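Local coordinates for uncharacterized protein Atu2452 (Agrobacterium tumefaciens, PDB 2R8B) that is of unknown function but probably acts as a serine hydrolase of the alpha/beta-hydrolase fold on a carboxylic ester or similar substrate, at residues L171-I176 / G228-R233; V191-G196 / G219-V224; R105-T110 / F148-N153. All coordinates share one frame; numbering follows the deposited sequence.

Contact 1 of 3, residues L171-I176 / G228-R233; sequences LMHPLI and GGHEIR
Gly229 meets the His173 imidazole through its carbonyl: the oxygen O of Gly229 lies 3.2 Å from His173 CE1, at the ring edge and near its plane. One residue on, the carbonyl O of His230 sits over the centre of one face of that imidazole, 3.7 Å above its plane. The His230 ring itself approaches obliquely, with centroids 5.5 Å apart and planes at 75°, and its CE1 comes within 4.0 Å of His173 CB. Turning CG of His230 opposite the backbone N (chi1 -157°) carries this ring back towards the 171-176 segment. Glu231 adds a third carbonyl, whose O is 3.1 Å from His173 NE2. Its side chain leaves the contact: OE2 accepts from Gly229 N, while OE1 takes both NE and NH2 of Arg233 in a side-on salt bridge, the NE distance to Glu231 OE1 being 2.7 Å. Ile232 supplies the apolar part, its CG2 lying 4.3 Å from CE of Met172, a selenomethionine at the end of strand 168-172. Arg233 then stands at the N-cap of helix 234-244, and its backbone N binds the carboxylate of Glu236.

The His173 ring is thus wrapped by three successive carbonyls and held at both nitrogens from outside the two segments, ND1 by Asp199 OD2 and NE2 by Glu236 OE1. Two carboxylate partners are consistent with a ring protonated on both nitrogens, although hydrogens are not seen. Asp199 OD2 also binds His230 ND1, and His230 NE2 makes a weak hydrogen bond to Ser149 OG. This arrangement is consistent with a Ser-His-Asp charge relay, with His173 as a probable second-shell partner of the shared aspartate.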
loop_
_atom_site.group_PDB
_atom_site.type_symbol
_atom_site.label_atom_id
_atom_site.label_comp_id
_atom_site.label_asym_id
_atom_site.label_seq_id
_atom_site.Cartn_x
_atom_site.Cartn_y
_atom_site.Cartn_z
ATOM N N LEU A 171 4.611 1.468 -3.440
ATOM C CA LEU A 171 5.076 1.478 -2.066
ATOM C C LEU A 171 5.936 2.697 -1.798
ATOM O O LEU A 171 7.022 2.835 -2.345
ATOM C CB LEU A 171 5.836 0.204 -1.781
ATOM C CG LEU A 171 5.079 -1.082 -2.146
ATOM C CD1 LEU A 171 5.979 -2.273 -1.946
ATOM C CD2 LEU A 171 3.795 -1.264 -1.349
HETATM N N MSE A 172 5.450 3.612 -0.979
HETATM C CA MSE A 172 6.236 4.800 -0.717
HETATM C C MSE A 172 7.000 4.674 0.584
HETATM O O MSE A 172 6.424 4.686 1.661
HETATM C CB MSE A 172 5.324 6.019 -0.787
HETATM C CG MSE A 172 4.642 6.036 -2.128
HETATM SE SE MSE A 172 3.669 7.644 -2.436
HETATM C CE MSE A 172 5.009 8.708 -3.441
ATOM N N HIS A 173 8.313 4.504 0.473
ATOM C CA HIS A 173 9.135 4.373 1.627
ATOM C C HIS A 173 8.623 3.207 2.471
ATOM O O HIS A 173 8.184 3.417 3.581
ATOM C CB HIS A 173 9.134 5.677 2.427
ATOM C CG HIS A 173 9.702 6.840 1.672
ATOM N ND1 HIS A 173 10.973 7.331 1.891
ATOM C CD2 HIS A 173 9.178 7.605 0.688
ATOM C CE1 HIS A 173 11.209 8.340 1.075
ATOM N NE2 HIS A 173 10.133 8.526 0.334
ATOM N N PRO A 174 8.656 1.976 1.931
ATOM C CA PRO A 174 8.386 0.796 2.741
ATOM C C PRO A 174 9.545 0.465 3.659
ATOM O O PRO A 174 10.674 0.950 3.444
ATOM C CB PRO A 174 8.305 -0.313 1.701
ATOM C CG PRO A 174 9.259 0.144 0.660
ATOM C CD PRO A 174 8.949 1.596 0.539
ATOM N N LEU A 175 9.273 -0.383 4.650
ATOM C CA LEU A 175 10.273 -0.914 5.590
ATOM C C LEU A 175 9.801 -2.333 5.835
ATOM O O LEU A 175 8.783 -2.522 6.482
ATOM C CB LEU A 175 10.177 -0.165 6.915
ATOM C CG LEU A 175 11.264 -0.261 7.984
ATOM C CD1 LEU A 175 10.644 -0.201 9.396
ATOM C CD2 LEU A 175 12.162 -1.446 7.840
ATOM N N ILE A 176 10.468 -3.332 5.285
ATOM C CA ILE A 176 10.116 -4.712 5.648
ATOM C C ILE A 176 11.369 -5.353 6.192
ATOM O O ILE A 176 12.360 -5.441 5.468
ATOM C CB ILE A 176 9.569 -5.503 4.445
ATOM C CG1 ILE A 176 8.234 -4.913 3.974
ATOM C CG2 ILE A 176 9.380 -6.927 4.780
ATOM C CD1 ILE A 176 7.035 -5.432 4.686
ATOM N N GLY A 228 18.420 11.891 0.309
ATOM C CA GLY A 228 17.290 12.412 1.152
ATOM C C GLY A 228 16.543 11.362 1.959
ATOM O O GLY A 228 16.871 10.179 1.880
ATOM N N GLY A 229 15.565 11.811 2.744
ATOM C CA GLY A 229 15.133 11.108 3.945
ATOM C C GLY A 229 13.833 10.393 3.741
ATOM O O GLY A 229 13.587 9.857 2.675
ATOM N N HIS A 230 12.985 10.429 4.769
ATOM C CA HIS A 230 11.647 9.832 4.774
ATOM C C HIS A 230 10.619 10.672 4.013
ATOM O O HIS A 230 9.450 10.243 3.808
ATOM C CB HIS A 230 11.172 9.699 6.217
ATOM C CG HIS A 230 10.121 8.651 6.413
ATOM N ND1 HIS A 230 10.258 7.353 5.946
ATOM C CD2 HIS A 230 8.932 8.693 7.057
ATOM C CE1 HIS A 230 9.203 6.641 6.301
ATOM N NE2 HIS A 230 8.377 7.434 6.965
ATOM N N GLU A 231 11.015 11.880 3.621
ATOM C CA GLU A 231 10.112 12.772 2.887
ATOM C C GLU A 231 9.796 12.231 1.494
ATOM O O GLU A 231 10.643 11.595 0.824
ATOM C CB GLU A 231 10.680 14.192 2.794
ATOM C CG GLU A 231 11.641 14.470 1.609
ATOM C CD GLU A 231 13.105 14.052 1.856
ATOM O OE1 GLU A 231 13.974 14.422 1.038
ATOM O OE2 GLU A 231 13.397 13.389 2.870
ATOM N N ILE A 232 8.555 12.454 1.083
ATOM C CA ILE A 232 8.153 12.276 -0.302
ATOM C C ILE A 232 8.644 13.475 -1.112
ATOM O O ILE A 232 8.222 14.602 -0.800
ATOM C CB ILE A 232 6.644 12.233 -0.374
ATOM C CG1 ILE A 232 6.147 10.899 0.147
ATOM C CG2 ILE A 232 6.139 12.507 -1.797
ATOM C CD1 ILE A 232 4.648 10.919 0.307
ATOM N N ARG A 233 9.531 13.256 -2.107
ATOM C CA ARG A 233 9.906 14.319 -3.080
ATOM C C ARG A 233 8.931 14.444 -4.258
ATOM O O ARG A 233 8.244 13.482 -4.624
ATOM C CB ARG A 233 11.347 14.196 -3.578
ATOM C CG ARG A 233 12.298 14.400 -2.445
ATOM C CD ARG A 233 13.698 14.886 -2.830
ATOM N NE ARG A 233 14.481 14.930 -1.598
ATOM C CZ ARG A 233 15.702 15.419 -1.474
ATOM N NH1 ARG A 233 16.314 15.932 -2.515
ATOM N NH2 ARG A 233 16.304 15.380 -0.299
#

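Contact 2 of 3, residues V191-G196 / G219-V224; sequences VLITAG and GTVETV
Val191 and Val221 begin the pairing of two parallel strands whose short axes approach to 4.6 Å and differ in direction by 20°. The hydrogen bonds run in the staggered parallel pattern: Val191 N gives to Thr220 O, Glu222 N to Val191 O, Ile193 N to Glu222 O, Val224 N to Ile193 O and Ala195 N to Val224 O. The central bond, Ile193 N to Glu222 O, is 2.7 Å long and nearly straight at 172°. CA-H...O contacts fill the intervals, among them Val221 CA to Val191 O at 3.2 Å.

Apolar contacts divide between the two sheet faces. On one, Val191 CG2 lies beside Val221 CG1 at 4.0 Å, and Ile193 CD1 reaches the same Val221 CG1 at 3.8 Å. Thr223 belongs to this face too: its OG1, beside the backbone N (chi1 -47°), puts the methyl CG2 anti to that N, 3.9 Å from Ile193 CB. Helix 204-217 covers the row, with Glu211 touching Ile193, Val221 and Thr223. On the other face, Leu192 CD1 meets Val224 CG2 at 4.1 Å beneath helix 234-244, from which Phe243 packs on Leu192 and Ala239 on Val224. Nearby, Thr194 OG1 is hydrogen-bonded to Glu236 of that helix.

Strand 220-226 closes one edge of the seven-stranded mixed sheet, and helix 204-217 connects it to strand 190-196: a beta-alpha-beta crossover in the C-terminal half of an alpha/beta-hydrolase fold.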
loop_
_atom_site.group_PDB
_atom_site.type_symbol
_atom_site.label_atom_id
_atom_site.label_comp_id
_atom_site.label_asym_id
_atom_site.label_seq_id
_atom_site.Cartn_x
_atom_site.Cartn_y
_atom_site.Cartn_z
ATOM N N VAL A 191 4.753 -3.374 -9.669
ATOM C CA VAL A 191 5.007 -2.545 -8.512
ATOM C C VAL A 191 6.071 -1.456 -8.615
ATOM O O VAL A 191 7.140 -1.632 -9.242
ATOM C CB VAL A 191 5.054 -3.343 -7.145
ATOM C CG1 VAL A 191 4.835 -4.824 -7.332
ATOM C CG2 VAL A 191 6.232 -2.982 -6.315
ATOM N N LEU A 192 5.727 -0.329 -7.978
ATOM C CA LEU A 192 6.618 0.822 -7.851
ATOM C C LEU A 192 7.064 1.039 -6.410
ATOM O O LEU A 192 6.232 1.218 -5.519
ATOM C CB LEU A 192 5.907 2.083 -8.327
ATOM C CG LEU A 192 6.718 3.351 -8.098
ATOM C CD1 LEU A 192 8.051 3.231 -8.726
ATOM C CD2 LEU A 192 6.019 4.521 -8.665
ATOM N N ILE A 193 8.365 1.036 -6.172
ATOM C CA ILE A 193 8.875 1.437 -4.874
ATOM C C ILE A 193 9.569 2.787 -5.004
ATOM O O ILE A 193 10.388 2.989 -5.925
ATOM C CB ILE A 193 9.820 0.415 -4.317
ATOM C CG1 ILE A 193 9.122 -0.951 -4.263
ATOM C CG2 ILE A 193 10.204 0.809 -2.901
ATOM C CD1 ILE A 193 10.047 -2.181 -4.233
ATOM N N THR A 194 9.236 3.716 -4.112
ATOM C CA THR A 194 9.915 4.988 -4.074
ATOM C C THR A 194 10.604 5.050 -2.736
ATOM O O THR A 194 10.052 4.653 -1.700
ATOM C CB THR A 194 8.918 6.172 -4.148
ATOM O OG1 THR A 194 8.203 6.261 -2.905
ATOM C CG2 THR A 194 7.874 6.013 -5.304
ATOM N N ALA A 195 11.815 5.563 -2.719
ATOM C CA ALA A 195 12.588 5.478 -1.496
ATOM C C ALA A 195 13.692 6.544 -1.321
ATOM O O ALA A 195 14.158 7.166 -2.279
ATOM C CB ALA A 195 13.145 4.082 -1.353
ATOM N N GLY A 196 14.098 6.760 -0.079
ATOM C CA GLY A 196 15.100 7.772 0.151
ATOM C C GLY A 196 16.394 7.036 0.389
ATOM O O GLY A 196 16.425 5.964 1.015
ATOM N N GLY A 219 5.932 -10.527 -12.221
ATOM C CA GLY A 219 5.501 -9.156 -12.535
ATOM C C GLY A 219 6.709 -8.245 -12.684
ATOM O O GLY A 219 7.837 -8.726 -12.780
ATOM N N THR A 220 6.498 -6.928 -12.707
ATOM C CA THR A 220 7.648 -6.016 -12.718
ATOM C C THR A 220 7.718 -5.331 -11.372
ATOM O O THR A 220 6.729 -5.303 -10.616
ATOM C CB THR A 220 7.573 -4.928 -13.801
ATOM O OG1 THR A 220 6.413 -4.114 -13.567
ATOM C CG2 THR A 220 7.550 -5.536 -15.203
ATOM N N VAL A 221 8.906 -4.810 -11.083
ATOM C CA VAL A 221 9.171 -4.000 -9.921
ATOM C C VAL A 221 10.126 -2.917 -10.361
ATOM O O VAL A 221 11.109 -3.180 -11.040
ATOM C CB VAL A 221 9.837 -4.814 -8.799
ATOM C CG1 VAL A 221 9.955 -3.957 -7.547
ATOM C CG2 VAL A 221 9.050 -6.055 -8.510
ATOM N N GLU A 222 9.829 -1.689 -9.991
ATOM C CA GLU A 222 10.703 -0.591 -10.313
ATOM C C GLU A 222 10.941 0.159 -9.033
ATOM O O GLU A 222 9.993 0.397 -8.292
ATOM C CB GLU A 222 10.011 0.314 -11.281
ATOM C CG GLU A 222 10.819 1.504 -11.645
ATOM C CD GLU A 222 10.161 2.356 -12.751
ATOM O OE1 GLU A 222 10.932 3.082 -13.448
ATOM O OE2 GLU A 222 8.895 2.285 -12.932
ATOM N N THR A 223 12.179 0.541 -8.751
ATOM C CA THR A 223 12.423 1.390 -7.596
ATOM C C THR A 223 12.947 2.723 -8.069
ATOM O O THR A 223 13.818 2.763 -8.918
ATOM C CB THR A 223 13.430 0.793 -6.654
ATOM O OG1 THR A 223 13.088 -0.573 -6.434
ATOM C CG2 THR A 223 13.386 1.515 -5.305
ATOM N N VAL A 224 12.381 3.808 -7.559
ATOM C CA VAL A 224 12.852 5.137 -7.880
ATOM C C VAL A 224 13.440 5.678 -6.586
ATOM O O VAL A 224 12.770 5.693 -5.573
ATOM C CB VAL A 224 11.681 6.000 -8.451
ATOM C CG1 VAL A 224 12.053 7.479 -8.525
ATOM C CG2 VAL A 224 11.234 5.467 -9.857
#

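Contact 3 of 3, residues R105-T110 / F148-N153; sequences RFFRRT and FSNGAN. With SO4 (sulfate ion), chain C.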
loop_
_atom_site.group_PDB
_atom_site.type_symbol
_atom_site.label_atom_id
_atom_site.label_comp_id
_atom_site.label_asym_id
_atom_site.label_seq_id
_atom_site.Cartn_x
_atom_site.Cartn_y
_atom_site.Cartn_z
ATOM N N ARG A 105 -2.412 4.044 13.039
ATOM C CA ARG A 105 -1.620 3.187 12.131
ATOM C C ARG A 105 -2.370 1.923 11.832
ATOM O O ARG A 105 -3.418 1.675 12.439
ATOM C CB ARG A 105 -0.213 2.856 12.661
ATOM C CG ARG A 105 -0.055 2.829 14.178
ATOM C CD ARG A 105 1.387 2.789 14.643
ATOM N NE ARG A 105 2.022 1.575 14.159
ATOM C CZ ARG A 105 3.057 1.543 13.312
ATOM N NH1 ARG A 105 3.545 0.368 12.906
ATOM N NH2 ARG A 105 3.622 2.680 12.885
ATOM N N PHE A 106 -1.833 1.139 10.896
ATOM C CA PHE A 106 -2.480 -0.081 10.458
ATOM C C PHE A 106 -2.114 -1.393 11.171
ATOM O O PHE A 106 -2.697 -2.440 10.833
ATOM C CB PHE A 106 -2.287 -0.261 8.966
ATOM C CG PHE A 106 -3.115 0.655 8.157
ATOM C CD1 PHE A 106 -2.565 1.822 7.628
ATOM C CD2 PHE A 106 -4.472 0.385 7.951
ATOM C CE1 PHE A 106 -3.354 2.726 6.877
ATOM C CE2 PHE A 106 -5.266 1.261 7.218
ATOM C CZ PHE A 106 -4.696 2.437 6.675
ATOM N N PHE A 107 -1.157 -1.365 12.110
ATOM C CA PHE A 107 -0.752 -2.561 12.897
ATOM C C PHE A 107 0.234 -2.152 13.943
ATOM O O PHE A 107 0.868 -1.115 13.828
ATOM C CB PHE A 107 -0.153 -3.680 12.045
ATOM C CG PHE A 107 1.124 -3.298 11.355
ATOM C CD1 PHE A 107 1.095 -2.570 10.168
ATOM C CD2 PHE A 107 2.344 -3.662 11.891
ATOM C CE1 PHE A 107 2.244 -2.199 9.513
ATOM C CE2 PHE A 107 3.506 -3.289 11.269
ATOM C CZ PHE A 107 3.445 -2.544 10.046
ATOM N N ARG A 108 0.433 -2.985 14.946
ATOM C CA ARG A 108 1.172 -2.558 16.123
ATOM C C ARG A 108 2.668 -2.810 16.086
ATOM O O ARG A 108 3.119 -3.893 15.748
ATOM C CB ARG A 108 0.588 -3.175 17.390
ATOM C CG ARG A 108 1.145 -2.570 18.666
ATOM C CD ARG A 108 0.616 -3.240 19.929
ATOM N NE ARG A 108 1.297 -4.489 20.225
ATOM C CZ ARG A 108 2.253 -4.612 21.132
ATOM N NH1 ARG A 108 2.824 -5.784 21.341
ATOM N NH2 ARG A 108 2.636 -3.561 21.828
ATOM N N ARG A 109 3.428 -1.803 16.490
ATOM C CA ARG A 109 4.836 -1.994 16.849
ATOM C C ARG A 109 4.897 -2.029 18.359
ATOM O O ARG A 109 4.157 -1.317 19.049
ATOM C CB ARG A 109 5.754 -0.846 16.447
ATOM C CG ARG A 109 5.246 0.144 15.508
ATOM C CD ARG A 109 5.734 1.516 15.929
ATOM N NE ARG A 109 6.467 2.149 14.837
ATOM C CZ ARG A 109 6.486 3.450 14.564
ATOM N NH1 ARG A 109 5.785 4.321 15.299
ATOM N NH2 ARG A 109 7.224 3.857 13.519
ATOM N N THR A 110 5.813 -2.814 18.889
ATOM C CA THR A 110 6.086 -2.704 20.298
ATOM C C THR A 110 6.658 -1.281 20.564
ATOM O O THR A 110 7.045 -0.563 19.618
ATOM C CB THR A 110 7.049 -3.830 20.754
ATOM O OG1 THR A 110 8.342 -3.589 20.191
ATOM C CG2 THR A 110 6.552 -5.216 20.286
ATOM N N PHE A 148 2.039 4.837 1.973
ATOM C CA PHE A 148 3.222 5.590 2.403
ATOM C C PHE A 148 3.669 5.061 3.737
ATOM O O PHE A 148 2.856 5.058 4.693
ATOM C CB PHE A 148 2.866 7.065 2.587
ATOM C CG PHE A 148 3.960 7.856 3.197
ATOM C CD1 PHE A 148 5.210 7.941 2.557
ATOM C CD2 PHE A 148 3.762 8.523 4.406
ATOM C CE1 PHE A 148 6.243 8.679 3.114
ATOM C CE2 PHE A 148 4.806 9.255 4.986
ATOM C CZ PHE A 148 6.057 9.339 4.343
ATOM N N SER A 149 4.931 4.605 3.805
ATOM C CA SER A 149 5.564 4.217 5.067
ATOM C C SER A 149 4.727 3.091 5.721
ATOM O O SER A 149 4.617 2.006 5.128
ATOM C CB SER A 149 5.654 5.449 5.973
ATOM O OG SER A 149 6.694 5.342 6.925
ATOM N N ASN A 150 4.102 3.350 6.884
ATOM C CA ASN A 150 3.289 2.331 7.577
ATOM C C ASN A 150 2.213 1.709 6.718
ATOM O O ASN A 150 1.881 0.533 6.901
ATOM C CB ASN A 150 2.620 2.890 8.823
ATOM C CG ASN A 150 1.655 1.886 9.481
ATOM O OD1 ASN A 150 0.421 2.070 9.450
ATOM N ND2 ASN A 150 2.208 0.832 10.080
ATOM N N GLY A 151 1.672 2.510 5.797
ATOM C CA GLY A 151 0.686 2.064 4.855
ATOM C C GLY A 151 1.304 1.254 3.720
ATOM O O GLY A 151 0.659 0.310 3.236
ATOM N N ALA A 152 2.517 1.598 3.257
ATOM C CA ALA A 152 3.151 0.755 2.247
ATOM C C ALA A 152 3.498 -0.595 2.876
ATOM O O ALA A 152 3.630 -1.630 2.186
ATOM C CB ALA A 152 4.369 1.396 1.712
ATOM N N ASN A 153 3.635 -0.591 4.200
ATOM C CA ASN A 153 4.083 -1.784 4.910
ATOM C C ASN A 153 2.986 -2.822 5.019
ATOM O O ASN A 153 3.241 -4.017 4.796
ATOM C CB ASN A 153 4.695 -1.414 6.265
ATOM C CG ASN A 153 5.943 -0.543 6.104
ATOM O OD1 ASN A 153 6.566 -0.529 5.041
ATOM N ND2 ASN A 153 6.284 0.207 7.119
HETATM S S SO4 C . 5.809 0.980 10.401
HETATM O O1 SO4 C . 5.131 0.177 9.391
HETATM O O2 SO4 C . 4.967 2.132 10.704
HETATM O O3 SO4 C . 5.910 0.181 11.619
HETATM O O4 SO4 C . 7.131 1.472 9.954
#
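Arg105 and Asn150 converge on a sulfate ion, probably from the crystallisation liquor, that Asn153 also grips. The guanidinium presents its edge: Arg105 NH1 binds sulfate O3 at 2.7 Å and Arg105 NH2 binds sulfate O2 at 2.6 Å. Sulfate O1 accepts from both amides, at 2.5 Å from Asn153 ND2 (171°) and at 3.1 Å from Asn150 ND2, which makes a further weak bond to O2.

These donors are themselves positioned. Asn150 has CG opposite its backbone N (chi1 174°), and its OD1 receives Phe106 N at 2.8 Å in a nearly straight bond (N-H...O 167°), in the carbonyl plane and on a lone pair. This bond fixes the flip of the amide, so that ND2 faces the anion. The same ND2 lies over one face of the Arg105 guanidinium, whose opposite face is covered by Arg109 CG. Arg105 NE is hydrogen-bonded to Phe107 O at 2.9 Å. The ring of Phe107 reaches the helix, CZ lying 4.1 Å from Asn153 CB, which sits at the ring edge.

Further out, Asn153 OD1 accepts from Leu175 N, which orients that amide as well; Arg109 forms a salt bridge with Glu100, and the Phe107 ring meets Tyr115 edge-to-face. Ser149 occupies the tight turn between strand 143-148 and helix 150-161, and its OG is 4.9 Å from sulfate O4. An anion pocket beside such a GxSxG turn fits a nucleophile elbow with an adjoining substrate site, as in alpha/beta-hydrolases, although catalysis here is inferred.

In the fold
Along the chain, contact 3 closes before contact 1 opens, and contact 2 falls between the two segments of contact 1. The centres of contacts 1 and 2 are about 11 Å apart, and they are joined through neighbouring strands 168-172 and 190-196 of the main sheet. Contacts 1 and 3, about 13 Å apart between centres, meet where strand 168-172 runs beside the turn into helix 150-161. Contacts 2 and 3 do not touch: their centres are about 19 Å apart and their nearest atoms about 6 Å. Contact 2, which includes the outermost strand 220-226, belongs to the sheet's edge, whereas contacts 1 and 3 bring the presumed histidine and serine together beside the anion site.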